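Local structure of arabinan endo-1,5-alpha-l-arabinosidase A (Cellvibrio cellulosa, 1GYH) at residues W169-R177 with R240-S248; Q287-H295 with V304-S314. The protein cleaves the alpha-1,5-linked arabinofuranosyl chain of linear arabinan, releasing almost exclusively arabinotriose, and so takes part in the breakdown of plant cell walls. All coordinates share one frame; numbering follows the deposited sequence.

Both contacts lie toward the periphery of a five-bladed beta-propeller and join separate parts of the chain. Interaction 1 joins strand 169-173, an outermost strand of its blade, to the loop between strands 221-227 and 248-251 of the next blade along the chain. Interaction 2 follows it in sequence: residues 304-314 leave the last blade's outermost strand, 302-303, fold back on strand 286-296 and run on to strand 315-316, which pairs with strand 38-44 of the first blade. The two centres are 27 Å apart, with nearest atoms about 10 Å apart. One contact therefore joins consecutive blades, the other lies on the last blade, where the chain sets off toward the first.

Interaction 1: residues W169-R177 with R240-S248; sequences WHSIAKLER and RDMNQGGGS
Asn243 lays its carboxamide against the backbone of residues 171-173. Its CB sets off away from the strand, but chi1 (-82°) swings the amide back to it and chi2 turns the amide plane so that ND2 faces Ser171 O. ND2 gives a straight hydrogen bond to Ser171 O (3.1 Å), which lies in the amide plane, although the donor stands well above the carbonyl plane of Ser171. OD1 rests close against the next peptide, 3.0 Å from Ile172 C, without a hydrogen bond to Ala173 N. An Asx turn holds the backbone of Asn243: Asp241 OD1 accepts from Asn243 N at 2.9 Å, and a water donates to both Asp241 OD1 and Ile172 O. Beside the amide, Lys174 N binds Met242 O (2.9 Å), an oxygen that Gly245 N reaches from the other face. The lysine chain then passes slantwise over Asn243, its CB 3.5 Å from Asn243 O, and the bend at chi3 (-142°) keeps CE near OD1. Ala173 CB meets Met242 CB at 3.8 Å, while the rest of the methionine leads away to Leu205. Farther along, Leu175 puts CD2 on Gly245 CA (3.6 Å), where the backbone turns through a positive phi (86°), a conformation that suits glycine. Ser171 OG is turned to Lys152 of its own sheet. The whole is an inter-blade junction of the five-bladed propeller, in which a 3-10 turn with its Asx turn docks on the outermost strand of the preceding blade.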
ATOM      1  N   TRP A 169      13.168 -15.140  -1.835  1.00 11.87           N
ATOM      2  CA  TRP A 169      11.752 -14.909  -1.669  1.00 11.57           C
ATOM      3  C   TRP A 169      11.208 -15.615  -0.451  1.00 10.81           C
ATOM      4  O   TRP A 169      11.684 -16.676  -0.098  1.00 11.64           O
ATOM      5  CB  TRP A 169      10.997 -15.502  -2.896  1.00 12.45           C
ATOM      6  CG  TRP A 169      11.133 -14.638  -4.145  1.00 11.87           C
ATOM      7  CD1 TRP A 169      12.288 -14.346  -4.808  1.00 13.69           C
ATOM      8  CD2 TRP A 169      10.082 -13.928  -4.847  1.00 12.51           C
ATOM      9  NE1 TRP A 169      12.019 -13.532  -5.879  1.00 13.06           N
ATOM     10  CE2 TRP A 169      10.684 -13.246  -5.916  1.00 12.30           C
ATOM     11  CE3 TRP A 169       8.702 -13.797  -4.669  1.00 13.81           C
ATOM     12  CZ2 TRP A 169       9.958 -12.446  -6.817  1.00 13.06           C
ATOM     13  CZ3 TRP A 169       7.969 -13.018  -5.590  1.00 13.34           C
ATOM     14  CH2 TRP A 169       8.599 -12.356  -6.630  1.00 11.83           C
ATOM     15  N   HIS A 170      10.139 -15.064   0.094  1.00 11.10           N
ATOM     16  CA  HIS A 170       9.377 -15.639   1.190  1.00 13.10           C
ATOM     17  C   HIS A 170       7.880 -15.357   1.063  1.00 13.87           C
ATOM     18  O   HIS A 170       7.447 -14.207   0.821  1.00 15.67           O
ATOM     19  CB  HIS A 170       9.870 -15.082   2.589  1.00 12.57           C
ATOM     20  CG  HIS A 170      11.335 -15.280   2.824  1.00 12.36           C
ATOM     21  ND1 HIS A 170      11.855 -16.455   3.335  1.00 15.99           N
ATOM     22  CD2 HIS A 170      12.395 -14.487   2.548  1.00 12.21           C
ATOM     23  CE1 HIS A 170      13.173 -16.377   3.350  1.00 15.62           C
ATOM     24  NE2 HIS A 170      13.524 -15.183   2.904  1.00 13.15           N
ATOM     25  N   SER A 171       7.066 -16.378   1.277  1.00 14.36           N
ATOM     26  CA  SER A 171       5.635 -16.157   1.444  1.00 14.39           C
ATOM     27  C   SER A 171       5.369 -15.605   2.857  1.00 13.76           C
ATOM     28  O   SER A 171       5.971 -16.090   3.817  1.00 14.15           O
ATOM     29  CB  SER A 171       4.851 -17.457   1.249  1.00 14.86           C
ATOM     30  OG  SER A 171       5.051 -17.975  -0.078  1.00 16.53           O
ATOM     31  N   ILE A 172       4.498 -14.621   2.983  1.00 12.81           N
ATOM     32  CA  ILE A 172       4.209 -13.991   4.281  1.00 13.36           C
ATOM     33  C   ILE A 172       2.745 -14.073   4.709  1.00 13.70           C
ATOM     34  O   ILE A 172       2.458 -14.099   5.896  1.00 12.39           O
ATOM     35  CB  ILE A 172       4.795 -12.526   4.374  1.00 13.38           C
ATOM     36  CG1 ILE A 172       4.196 -11.571   3.311  1.00 14.58           C
ATOM     37  CG2 ILE A 172       6.351 -12.586   4.327  1.00 16.01           C
ATOM     38  CD1 ILE A 172       4.618 -10.074   3.392  1.00 15.37           C
ATOM     39  N   ALA A 173       1.788 -14.127   3.755  1.00 13.41           N
ATOM     40  CA  ALA A 173       0.393 -14.322   4.111  1.00 12.68           C
ATOM     41  C   ALA A 173      -0.347 -14.945   2.932  1.00 14.06           C
ATOM     42  O   ALA A 173      -0.056 -14.608   1.801  1.00 13.24           O
ATOM     43  CB  ALA A 173      -0.279 -13.032   4.497  1.00 12.68           C
ATOM     44  N   LYS A 174      -1.332 -15.780   3.239  1.00 14.76           N
ATOM     45  CA  LYS A 174      -2.074 -16.555   2.223  1.00 15.07           C
ATOM     46  C   LYS A 174      -3.450 -16.913   2.742  1.00 15.64           C
ATOM     47  O   LYS A 174      -3.645 -17.090   3.966  1.00 15.94           O
ATOM     48  CB  LYS A 174      -1.336 -17.880   1.894  1.00 14.93           C
ATOM     49  CG  LYS A 174       0.065 -17.808   1.292  1.00 15.31           C
ATOM     50  CD  LYS A 174       0.545 -19.252   1.025  1.00 18.61           C
ATOM     51  CE  LYS A 174       1.981 -19.562   1.283  1.00 20.90           C
ATOM     52  NZ  LYS A 174       2.249 -21.072   1.219  1.00 17.43           N
ATOM     53  N   LEU A 175      -4.421 -17.038   1.825  1.00 14.34           N
ATOM     54  CA  LEU A 175      -5.688 -17.686   2.110  1.00 13.89           C
ATOM     55  C   LEU A 175      -5.896 -18.864   1.115  1.00 14.04           C
ATOM     56  O   LEU A 175      -5.139 -19.003   0.153  1.00 12.70           O
ATOM     57  CB  LEU A 175      -6.831 -16.711   2.023  1.00 14.42           C
ATOM     58  CG  LEU A 175      -6.825 -15.563   3.044  1.00 16.73           C
ATOM     59  CD1 LEU A 175      -7.844 -14.469   2.687  1.00 15.82           C
ATOM     60  CD2 LEU A 175      -7.137 -16.147   4.415  1.00 17.82           C
ATOM     61  N   GLU A 176      -6.888 -19.714   1.395  1.00 13.34           N
ATOM     62  CA  GLU A 176      -6.998 -21.030   0.738  1.00 14.08           C
ATOM     63  C   GLU A 176      -7.202 -20.851  -0.780  1.00 13.19           C
ATOM     64  O   GLU A 176      -7.892 -19.936  -1.198  1.00 13.43           O
ATOM     65  CB  GLU A 176      -8.144 -21.848   1.328  1.00 13.65           C
ATOM     66  CG  GLU A 176      -8.290 -23.280   0.786  1.00 14.99           C
ATOM     67  CD  GLU A 176      -7.061 -24.133   1.016  1.00 16.25           C
ATOM     68  OE1 GLU A 176      -6.929 -24.689   2.135  1.00 16.83           O
ATOM     69  OE2 GLU A 176      -6.220 -24.248   0.086  1.00 14.19           O
ATOM     70  N   ARG A 177      -6.556 -21.727  -1.543  1.00 13.79           N
ATOM     71  CA  ARG A 177      -6.712 -21.890  -3.008  1.00 13.63           C
ATOM     72  C   ARG A 177      -6.116 -23.216  -3.445  1.00 12.81           C
ATOM     73  O   ARG A 177      -4.979 -23.578  -3.072  1.00 13.59           O
ATOM     74  CB  ARG A 177      -5.996 -20.755  -3.757  1.00 14.36           C
ATOM     75  CG  ARG A 177      -6.155 -20.831  -5.315  1.00 12.92           C
ATOM     76  CD  ARG A 177      -5.025 -20.165  -6.103  1.00 14.63           C
ATOM     77  NE  ARG A 177      -5.215 -20.191  -7.566  1.00 11.48           N
ATOM     78  CZ  ARG A 177      -5.746 -19.199  -8.299  1.00 12.90           C
ATOM     79  NH1 ARG A 177      -6.197 -18.082  -7.748  1.00 11.60           N
ATOM     80  NH2 ARG A 177      -5.856 -19.347  -9.612  1.00 13.36           N
ATOM     81  N   ARG A 240      -1.776 -18.067  15.213  1.00 13.12           N
ATOM     82  CA  ARG A 240      -1.975 -18.606  13.869  1.00 13.61           C
ATOM     83  C   ARG A 240      -1.171 -17.829  12.827  1.00 11.88           C
ATOM     84  O   ARG A 240      -1.273 -16.591  12.736  1.00 11.92           O
ATOM     85  CB  ARG A 240      -3.472 -18.598  13.506  1.00 13.32           C
ATOM     86  CG  ARG A 240      -3.815 -19.347  12.215  0.50 16.91           C
ATOM     87  CD  ARG A 240      -5.308 -19.706  12.132  0.50 21.02           C
ATOM     88  NE  ARG A 240      -5.754 -19.895  10.758  0.50 24.08           N
ATOM     89  CZ  ARG A 240      -7.003 -19.717  10.310  0.50 25.05           C
ATOM     90  NH1 ARG A 240      -7.983 -19.351  11.124  0.50 25.20           N
ATOM     91  NH2 ARG A 240      -7.272 -19.914   9.024  0.50 26.05           N
ATOM     92  N   ASP A 241      -0.405 -18.588  12.050  1.00 11.32           N
ATOM     93  CA  ASP A 241       0.422 -18.113  10.937  1.00 12.14           C
ATOM     94  C   ASP A 241      -0.492 -17.496   9.836  1.00 12.52           C
ATOM     95  O   ASP A 241      -1.488 -18.115   9.433  1.00 12.89           O
ATOM     96  CB  ASP A 241       1.218 -19.285  10.380  1.00 11.99           C
ATOM     97  CG  ASP A 241       2.273 -18.885   9.334  1.00 13.61           C
ATOM     98  OD1 ASP A 241       2.354 -17.704   8.883  1.00 13.18           O
ATOM     99  OD2 ASP A 241       3.088 -19.742   8.910  1.00 16.01           O
ATOM    100  N   MET A 242      -0.189 -16.271   9.429  1.00 12.51           N
ATOM    101  CA  MET A 242      -0.893 -15.605   8.320  1.00 13.04           C
ATOM    102  C   MET A 242      -0.735 -16.397   6.986  1.00 13.49           C
ATOM    103  O   MET A 242      -1.609 -16.270   6.105  1.00 13.33           O
ATOM    104  CB  MET A 242      -0.445 -14.150   8.157  1.00 12.88           C
ATOM    105  CG  MET A 242      -0.797 -13.271   9.381  1.00 13.80           C
ATOM    106  SD  MET A 242      -0.322 -11.545   9.217  1.00 14.46           S
ATOM    107  CE  MET A 242      -1.710 -10.897   8.224  1.00 18.34           C
ATOM    108  N   ASN A 243       0.312 -17.202   6.855  1.00 12.56           N
ATOM    109  CA  ASN A 243       0.450 -18.157   5.706  1.00 13.83           C
ATOM    110  C   ASN A 243      -0.595 -19.260   5.669  1.00 14.08           C
ATOM    111  O   ASN A 243      -0.710 -19.956   4.655  1.00 14.15           O
ATOM    112  CB  ASN A 243       1.837 -18.810   5.640  1.00 13.79           C
ATOM    113  CG  ASN A 243       2.863 -17.926   4.959  1.00 15.91           C
ATOM    114  OD1 ASN A 243       2.528 -17.035   4.160  1.00 16.56           O
ATOM    115  ND2 ASN A 243       4.112 -18.155   5.266  1.00 17.81           N
ATOM    116  N   GLN A 244      -1.369 -19.418   6.749  1.00 14.53           N
ATOM    117  CA  GLN A 244      -2.485 -20.357   6.784  1.00 14.17           C
ATOM    118  C   GLN A 244      -3.748 -19.657   7.233  1.00 13.58           C
ATOM    119  O   GLN A 244      -4.601 -20.237   7.888  1.00 14.78           O
ATOM    120  CB  GLN A 244      -2.164 -21.639   7.617  1.00 15.22           C
ATOM    121  CG  GLN A 244      -0.946 -22.378   7.069  1.00 17.30           C
ATOM    122  CD  GLN A 244      -0.971 -23.845   7.254  1.00 19.77           C
ATOM    123  OE1 GLN A 244      -1.969 -24.487   6.974  1.00 20.70           O
ATOM    124  NE2 GLN A 244       0.145 -24.404   7.743  1.00 21.16           N
ATOM    125  N   GLY A 245      -3.914 -18.415   6.823  1.00 13.55           N
ATOM    126  CA  GLY A 245      -5.147 -17.703   7.048  1.00 14.40           C
ATOM    127  C   GLY A 245      -5.272 -16.984   8.379  1.00 14.80           C
ATOM    128  O   GLY A 245      -6.333 -16.471   8.696  1.00 14.33           O
ATOM    129  N   GLY A 246      -4.179 -16.926   9.150  1.00 15.42           N
ATOM    130  CA  GLY A 246      -4.188 -16.103  10.364  1.00 15.24           C
ATOM    131  C   GLY A 246      -4.322 -14.610  10.091  1.00 14.84           C
ATOM    132  O   GLY A 246      -4.002 -14.146   9.006  1.00 15.04           O
ATOM    133  N   GLY A 247      -4.805 -13.870  11.092  1.00 14.96           N
ATOM    134  CA  GLY A 247      -4.888 -12.417  11.054  1.00 14.32           C
ATOM    135  C   GLY A 247      -5.910 -11.934  12.076  1.00 14.45           C
ATOM    136  O   GLY A 247      -7.085 -12.384  12.098  1.00 14.30           O
ATOM    137  N   SER A 248      -5.487 -10.994  12.929  1.00 13.78           N
ATOM    138  CA  SER A 248      -6.371 -10.417  13.930  1.00 13.34           C
ATOM    139  C   SER A 248      -6.914  -9.084  13.466  1.00 13.07           C
ATOM    140  O   SER A 248      -6.190  -8.248  12.933  1.00 12.51           O
ATOM    141  CB  SER A 248      -5.637 -10.220  15.276  1.00 13.57           C
ATOM    142  OG  SER A 248      -5.282 -11.484  15.838  1.00 12.77           O
TER
HETATM  143  O   HOH W   1       3.911 -15.534   7.771  1.00 22.32           O

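Interaction 2: residues Q287-H295 with V304-S314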
ATOM      1  N   GLN A 287     -14.516   7.275  -1.423  1.00 12.98           N
ATOM      2  CA  GLN A 287     -13.340   7.017  -0.599  1.00 13.25           C
ATOM      3  C   GLN A 287     -12.717   8.356  -0.135  1.00 14.04           C
ATOM      4  O   GLN A 287     -12.479   9.257  -0.949  1.00 13.85           O
ATOM      5  CB  GLN A 287     -12.312   6.227  -1.419  1.00 13.34           C
ATOM      6  CG  GLN A 287     -12.034   6.818  -2.812  1.00 14.96           C
ATOM      7  CD  GLN A 287     -12.817   6.155  -3.972  1.00 16.13           C
ATOM      8  OE1 GLN A 287     -13.957   5.679  -3.799  1.00 14.69           O
ATOM      9  NE2 GLN A 287     -12.223   6.186  -5.165  1.00 17.49           N
ATOM     10  N   LYS A 288     -12.506   8.486   1.188  1.00 13.87           N
ATOM     11  CA  LYS A 288     -11.850   9.640   1.766  1.00 13.12           C
ATOM     12  C   LYS A 288     -10.571   9.183   2.500  1.00 12.47           C
ATOM     13  O   LYS A 288     -10.502   8.063   3.039  1.00 11.70           O
ATOM     14  CB  LYS A 288     -12.786  10.322   2.759  1.00 12.86           C
ATOM     15  CG  LYS A 288     -14.121  10.787   2.224  1.00 15.21           C
ATOM     16  CD  LYS A 288     -14.041  11.679   1.005  1.00 14.15           C
ATOM     17  CE  LYS A 288     -15.408  12.302   0.627  1.00 13.56           C
ATOM     18  NZ  LYS A 288     -16.507  11.369   0.723  1.00 12.93           N
ATOM     19  N   LEU A 289      -9.573  10.071   2.513  1.00 12.06           N
ATOM     20  CA  LEU A 289      -8.402   9.932   3.374  1.00 12.76           C
ATOM     21  C   LEU A 289      -8.779   9.918   4.858  1.00 12.25           C
ATOM     22  O   LEU A 289      -9.571  10.751   5.323  1.00 12.15           O
ATOM     23  CB  LEU A 289      -7.450  11.096   3.146  1.00 12.29           C
ATOM     24  CG  LEU A 289      -6.206  11.082   4.068  1.00 13.32           C
ATOM     25  CD1 LEU A 289      -5.313   9.916   3.748  1.00 14.07           C
ATOM     26  CD2 LEU A 289      -5.473  12.359   3.914  1.00 14.28           C
ATOM     27  N   LYS A 290      -8.175   8.993   5.600  1.00 12.90           N
ATOM     28  CA  LYS A 290      -8.301   8.979   7.064  1.00 12.90           C
ATOM     29  C   LYS A 290      -6.909   8.693   7.685  1.00 13.42           C
ATOM     30  O   LYS A 290      -6.195   7.803   7.234  1.00 13.85           O
ATOM     31  CB  LYS A 290      -9.363   7.996   7.557  1.00 11.97           C
ATOM     32  CG  LYS A 290     -10.763   8.304   7.214  1.00 12.57           C
ATOM     33  CD  LYS A 290     -11.333   9.618   7.784  1.00 15.16           C
ATOM     34  CE  LYS A 290     -12.617  10.027   7.085  1.00 15.15           C
ATOM     35  NZ  LYS A 290     -13.292  11.245   7.645  1.00 11.98           N
ATOM     36  N   ILE A 291      -6.516   9.521   8.656  1.00 13.56           N
ATOM     37  CA  ILE A 291      -5.305   9.317   9.470  1.00 14.00           C
ATOM     38  C   ILE A 291      -5.776   9.154  10.931  1.00 14.15           C
ATOM     39  O   ILE A 291      -6.531   9.993  11.446  1.00 13.40           O
ATOM     40  CB  ILE A 291      -4.357  10.530   9.365  1.00 14.28           C
ATOM     41  CG1 ILE A 291      -3.990  10.795   7.907  1.00 13.42           C
ATOM     42  CG2 ILE A 291      -3.099  10.299  10.247  1.00 15.23           C
ATOM     43  CD1 ILE A 291      -3.077  11.931   7.672  1.00 12.18           C
ATOM     44  N   LEU A 292      -5.402   8.036  11.548  1.00 14.66           N
ATOM     45  CA  LEU A 292      -5.809   7.673  12.904  1.00 14.65           C
ATOM     46  C   LEU A 292      -4.579   7.511  13.785  1.00 14.45           C
ATOM     47  O   LEU A 292      -3.511   7.095  13.300  1.00 12.58           O
ATOM     48  CB  LEU A 292      -6.570   6.346  12.943  1.00 16.68           C
ATOM     49  CG  LEU A 292      -7.937   6.284  12.205  1.00 15.65           C
ATOM     50  CD1 LEU A 292      -7.668   6.022  10.815  1.00 22.26           C
ATOM     51  CD2 LEU A 292      -8.819   5.137  12.754  1.00 20.46           C
ATOM     52  N   ASN A 293      -4.726   7.841  15.069  1.00 14.10           N
ATOM     53  CA  ASN A 293      -3.635   7.599  16.039  1.00 13.88           C
ATOM     54  C   ASN A 293      -3.541   6.114  16.340  1.00 13.99           C
ATOM     55  O   ASN A 293      -4.529   5.453  16.630  1.00 13.96           O
ATOM     56  CB  ASN A 293      -3.842   8.442  17.322  1.00 13.95           C
ATOM     57  CG  ASN A 293      -3.859   9.939  17.037  1.00 13.82           C
ATOM     58  OD1 ASN A 293      -2.829  10.523  16.659  1.00 13.86           O
ATOM     59  ND2 ASN A 293      -5.053  10.574  17.175  1.00 12.91           N
ATOM     60  N   LEU A 294      -2.336   5.576  16.224  1.00 14.44           N
ATOM     61  CA  LEU A 294      -2.074   4.170  16.396  1.00 14.98           C
ATOM     62  C   LEU A 294      -1.522   3.948  17.817  1.00 15.27           C
ATOM     63  O   LEU A 294      -0.408   4.422  18.141  1.00 14.81           O
ATOM     64  CB  LEU A 294      -1.073   3.701  15.330  1.00 14.95           C
ATOM     65  CG  LEU A 294      -0.808   2.206  15.096  1.00 15.93           C
ATOM     66  CD1 LEU A 294      -2.072   1.402  14.890  1.00 15.26           C
ATOM     67  CD2 LEU A 294       0.130   2.084  13.853  1.00 17.15           C
ATOM     68  N   HIS A 295      -2.283   3.213  18.622  1.00 14.47           N
ATOM     69  CA  HIS A 295      -1.895   2.837  20.017  1.00 15.41           C
ATOM     70  C   HIS A 295      -1.465   1.359  20.108  1.00 15.48           C
ATOM     71  O   HIS A 295      -1.594   0.614  19.137  1.00 15.43           O
ATOM     72  CB  HIS A 295      -3.054   3.099  21.006  1.00 15.85           C
ATOM     73  CG  HIS A 295      -3.591   4.487  20.918  1.00 19.11           C
ATOM     74  ND1 HIS A 295      -4.680   4.813  20.134  1.00 23.30           N
ATOM     75  CD2 HIS A 295      -3.129   5.650  21.428  1.00 20.07           C
ATOM     76  CE1 HIS A 295      -4.884   6.115  20.199  1.00 20.91           C
ATOM     77  NE2 HIS A 295      -3.952   6.649  20.970  1.00 23.21           N
ATOM     78  N   VAL A 304      -6.660   0.995  17.387  1.00 14.45           N
ATOM     79  CA  VAL A 304      -7.145   2.315  16.970  1.00 14.63           C
ATOM     80  C   VAL A 304      -8.560   2.604  17.482  1.00 14.62           C
ATOM     81  O   VAL A 304      -9.306   1.685  17.854  1.00 15.26           O
ATOM     82  CB  VAL A 304      -7.068   2.478  15.431  1.00 15.80           C
ATOM     83  CG1 VAL A 304      -5.620   2.452  14.951  1.00 16.28           C
ATOM     84  CG2 VAL A 304      -7.923   1.398  14.703  1.00 16.09           C
ATOM     85  N   ASP A 305      -8.918   3.883  17.543  1.00 14.07           N
ATOM     86  CA  ASP A 305     -10.220   4.327  18.015  1.00 14.99           C
ATOM     87  C   ASP A 305     -11.050   4.635  16.754  1.00 14.84           C
ATOM     88  O   ASP A 305     -10.763   5.583  16.047  1.00 12.02           O
ATOM     89  CB  ASP A 305     -10.044   5.561  18.939  1.00 14.74           C
ATOM     90  CG  ASP A 305     -11.363   6.216  19.380  1.00 16.66           C
ATOM     91  OD1 ASP A 305     -12.490   5.718  19.045  1.00 14.63           O
ATOM     92  OD2 ASP A 305     -11.342   7.255  20.113  1.00 14.18           O
ATOM     93  N   GLU A 306     -12.066   3.809  16.477  1.00 16.02           N
ATOM     94  CA  GLU A 306     -12.818   3.970  15.218  1.00 16.78           C
ATOM     95  C   GLU A 306     -13.600   5.297  15.122  1.00 15.83           C
ATOM     96  O   GLU A 306     -14.016   5.708  14.037  1.00 14.56           O
ATOM     97  CB  GLU A 306     -13.649   2.713  14.887  1.00 17.36           C
ATOM     98  CG  GLU A 306     -14.938   2.474  15.597  1.00 22.83           C
ATOM     99  CD  GLU A 306     -15.822   1.479  14.793  1.00 27.60           C
ATOM    100  OE1 GLU A 306     -15.430   0.293  14.518  1.00 31.11           O
ATOM    101  OE2 GLU A 306     -16.907   1.897  14.406  1.00 22.92           O
ATOM    102  N   LYS A 307     -13.782   5.988  16.244  1.00 15.30           N
ATOM    103  CA  LYS A 307     -14.363   7.335  16.229  1.00 15.31           C
ATOM    104  C   LYS A 307     -13.572   8.327  15.413  1.00 13.73           C
ATOM    105  O   LYS A 307     -14.157   9.275  14.897  1.00 11.32           O
ATOM    106  CB  LYS A 307     -14.569   7.864  17.669  1.00 16.58           C
ATOM    107  CG  LYS A 307     -15.664   7.092  18.407  1.00 18.99           C
ATOM    108  CD  LYS A 307     -15.559   7.168  19.943  1.00 24.82           C
ATOM    109  CE  LYS A 307     -15.645   8.555  20.475  1.00 26.78           C
ATOM    110  NZ  LYS A 307     -15.809   8.535  21.986  1.00 33.03           N
ATOM    111  N   GLU A 308     -12.255   8.109  15.279  1.00 12.89           N
ATOM    112  CA  GLU A 308     -11.434   8.993  14.449  1.00 13.63           C
ATOM    113  C   GLU A 308     -11.743   8.916  12.932  1.00 13.20           C
ATOM    114  O   GLU A 308     -11.371   9.802  12.179  1.00 11.92           O
ATOM    115  CB  GLU A 308      -9.946   8.762  14.720  1.00 13.19           C
ATOM    116  CG  GLU A 308      -9.589   9.225  16.142  1.00 14.03           C
ATOM    117  CD  GLU A 308      -8.117   9.065  16.507  1.00 14.31           C
ATOM    118  OE1 GLU A 308      -7.348   8.517  15.718  1.00 13.91           O
ATOM    119  OE2 GLU A 308      -7.750   9.491  17.617  1.00 15.19           O
ATOM    120  N   LEU A 309     -12.436   7.861  12.496  1.00 12.50           N
ATOM    121  CA  LEU A 309     -13.021   7.890  11.133  1.00 12.67           C
ATOM    122  C   LEU A 309     -13.916   9.104  10.940  1.00 12.54           C
ATOM    123  O   LEU A 309     -13.973   9.641   9.824  1.00 13.57           O
ATOM    124  CB  LEU A 309     -13.788   6.610  10.787  1.00 10.75           C
ATOM    125  CG  LEU A 309     -12.994   5.327  10.785  1.00 11.77           C
ATOM    126  CD1 LEU A 309     -13.918   4.124  10.684  1.00 12.12           C
ATOM    127  CD2 LEU A 309     -11.928   5.268   9.702  1.00 11.43           C
ATOM    128  N   ASP A 310     -14.609   9.552  11.996  1.00 13.03           N
ATOM    129  CA  ASP A 310     -15.433  10.766  11.919  1.00 12.73           C
ATOM    130  C   ASP A 310     -14.688  12.070  12.235  1.00 13.56           C
ATOM    131  O   ASP A 310     -14.946  13.081  11.611  1.00 13.28           O
ATOM    132  CB  ASP A 310     -16.638  10.661  12.830  1.00 13.64           C
ATOM    133  CG  ASP A 310     -17.453   9.429  12.560  1.00 13.80           C
ATOM    134  OD1 ASP A 310     -17.993   9.331  11.423  1.00 14.56           O
ATOM    135  OD2 ASP A 310     -17.603   8.519  13.420  1.00 14.27           O
ATOM    136  N   SER A 311     -13.781  12.055  13.208  1.00 12.59           N
ATOM    137  CA  SER A 311     -13.162  13.300  13.683  1.00 12.19           C
ATOM    138  C   SER A 311     -11.936  13.729  12.904  1.00 11.91           C
ATOM    139  O   SER A 311     -11.544  14.913  12.995  1.00 12.16           O
ATOM    140  CB  SER A 311     -12.826  13.210  15.180  1.00 11.88           C
ATOM    141  OG  SER A 311     -11.948  12.139  15.464  1.00 12.04           O
ATOM    142  N   TYR A 312     -11.325  12.818  12.147  1.00 11.74           N
ATOM    143  CA  TYR A 312     -10.281  13.222  11.183  1.00 12.10           C
ATOM    144  C   TYR A 312     -10.991  13.652   9.886  1.00 12.50           C
ATOM    145  O   TYR A 312     -11.653  12.835   9.217  1.00 12.47           O
ATOM    146  CB  TYR A 312      -9.230  12.185  10.879  1.00 12.00           C
ATOM    147  CG  TYR A 312      -8.309  12.659   9.791  1.00 14.20           C
ATOM    148  CD1 TYR A 312      -7.175  13.414  10.097  1.00 13.62           C
ATOM    149  CD2 TYR A 312      -8.607  12.438   8.433  1.00 12.88           C
ATOM    150  CE1 TYR A 312      -6.338  13.891   9.100  1.00 15.05           C
ATOM    151  CE2 TYR A 312      -7.767  12.926   7.432  1.00 14.59           C
ATOM    152  CZ  TYR A 312      -6.645  13.655   7.764  1.00 13.41           C
ATOM    153  OH  TYR A 312      -5.822  14.168   6.781  1.00 12.36           O
ATOM    154  N   ILE A 313     -10.893  14.931   9.592  1.00 11.75           N
ATOM    155  CA  ILE A 313     -11.581  15.593   8.449  1.00 12.56           C
ATOM    156  C   ILE A 313     -10.574  16.394   7.595  1.00 11.47           C
ATOM    157  O   ILE A 313     -10.294  17.558   7.859  1.00 10.89           O
ATOM    158  CB  ILE A 313     -12.742  16.487   8.931  1.00 12.01           C
ATOM    159  CG1 ILE A 313     -13.772  15.669   9.669  1.00 14.51           C
ATOM    160  CG2 ILE A 313     -13.474  17.164   7.726  1.00 13.74           C
ATOM    161  CD1 ILE A 313     -14.890  16.492  10.360  1.00 14.92           C
ATOM    162  N   SER A 314     -10.036  15.747   6.563  1.00 12.02           N
ATOM    163  CA  SER A 314      -9.162  16.393   5.609  1.00 12.39           C
ATOM    164  C   SER A 314      -9.950  17.480   4.876  1.00 12.22           C
ATOM    165  O   SER A 314     -11.193  17.453   4.867  1.00 12.80           O
ATOM    166  CB  SER A 314      -8.537  15.401   4.604  1.00 12.62           C
ATOM    167  OG  SER A 314      -9.520  14.783   3.751  1.00 13.35           O
TER
HETATM  168  O   HOH W   2     -10.920  13.137   5.314  1.00 21.16           O
HETATM  169  O   HOH W   3     -15.848  12.654   8.871  1.00 38.96           O
HETATM  170  O   HOH W   4      -7.019   5.926  17.135  1.00 31.10           O
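Tyr312 lays its ring over strand 287-293, its face on Ile291 and its hydroxyl end against Leu289. CB of Ile291 sits over the ring face, 4.1 Å from its centroid, in a CH-pi contact, while Leu289 O lies at the ring edge. Leu289 CD2 meets the ring's far end, 3.4 Å from Tyr312 OH; that hydroxyl is bonded to Arg36 O of the first blade. Between these two strand residues Lys290 rises from the strand, folded at chi2 (-62°), with CG against Leu309 CD2. Its ammonium plugs the end of helix 308-311: NZ gives one bond to Leu309 O (2.8 Å) and one to Tyr312 O (2.8 Å), both nearly along the C=O axis, and a third to Gln4 OE1. Next along, Leu292 is a knob that drops its CD2 into a hollow walled by Val304 CB, Asp305 O (3.8 Å away) and, more loosely, Leu309 CD2. Ile251 of the neighbouring blade adds to this apolar cluster. Val304 in turn pushes CG1 against Leu294 CD1 at 3.7 Å. Glu308, extended beyond CG, reaches across and takes Asn293 twice: OE1 accepts from Asn293 N (2.8 Å) through its syn lone pair, and OE2 from Asn293 ND2 (2.9 Å), met from above the carboxylate plane, with amide and carboxylate planes 80° apart. A water joins Asn293 O to Asp305 N. Asp305 caps the start of the turn through Lys307 N. Together these fits make a one-turn helix lying across the last blade of the five-bladed propeller, on the way from its outermost strand to the first blade.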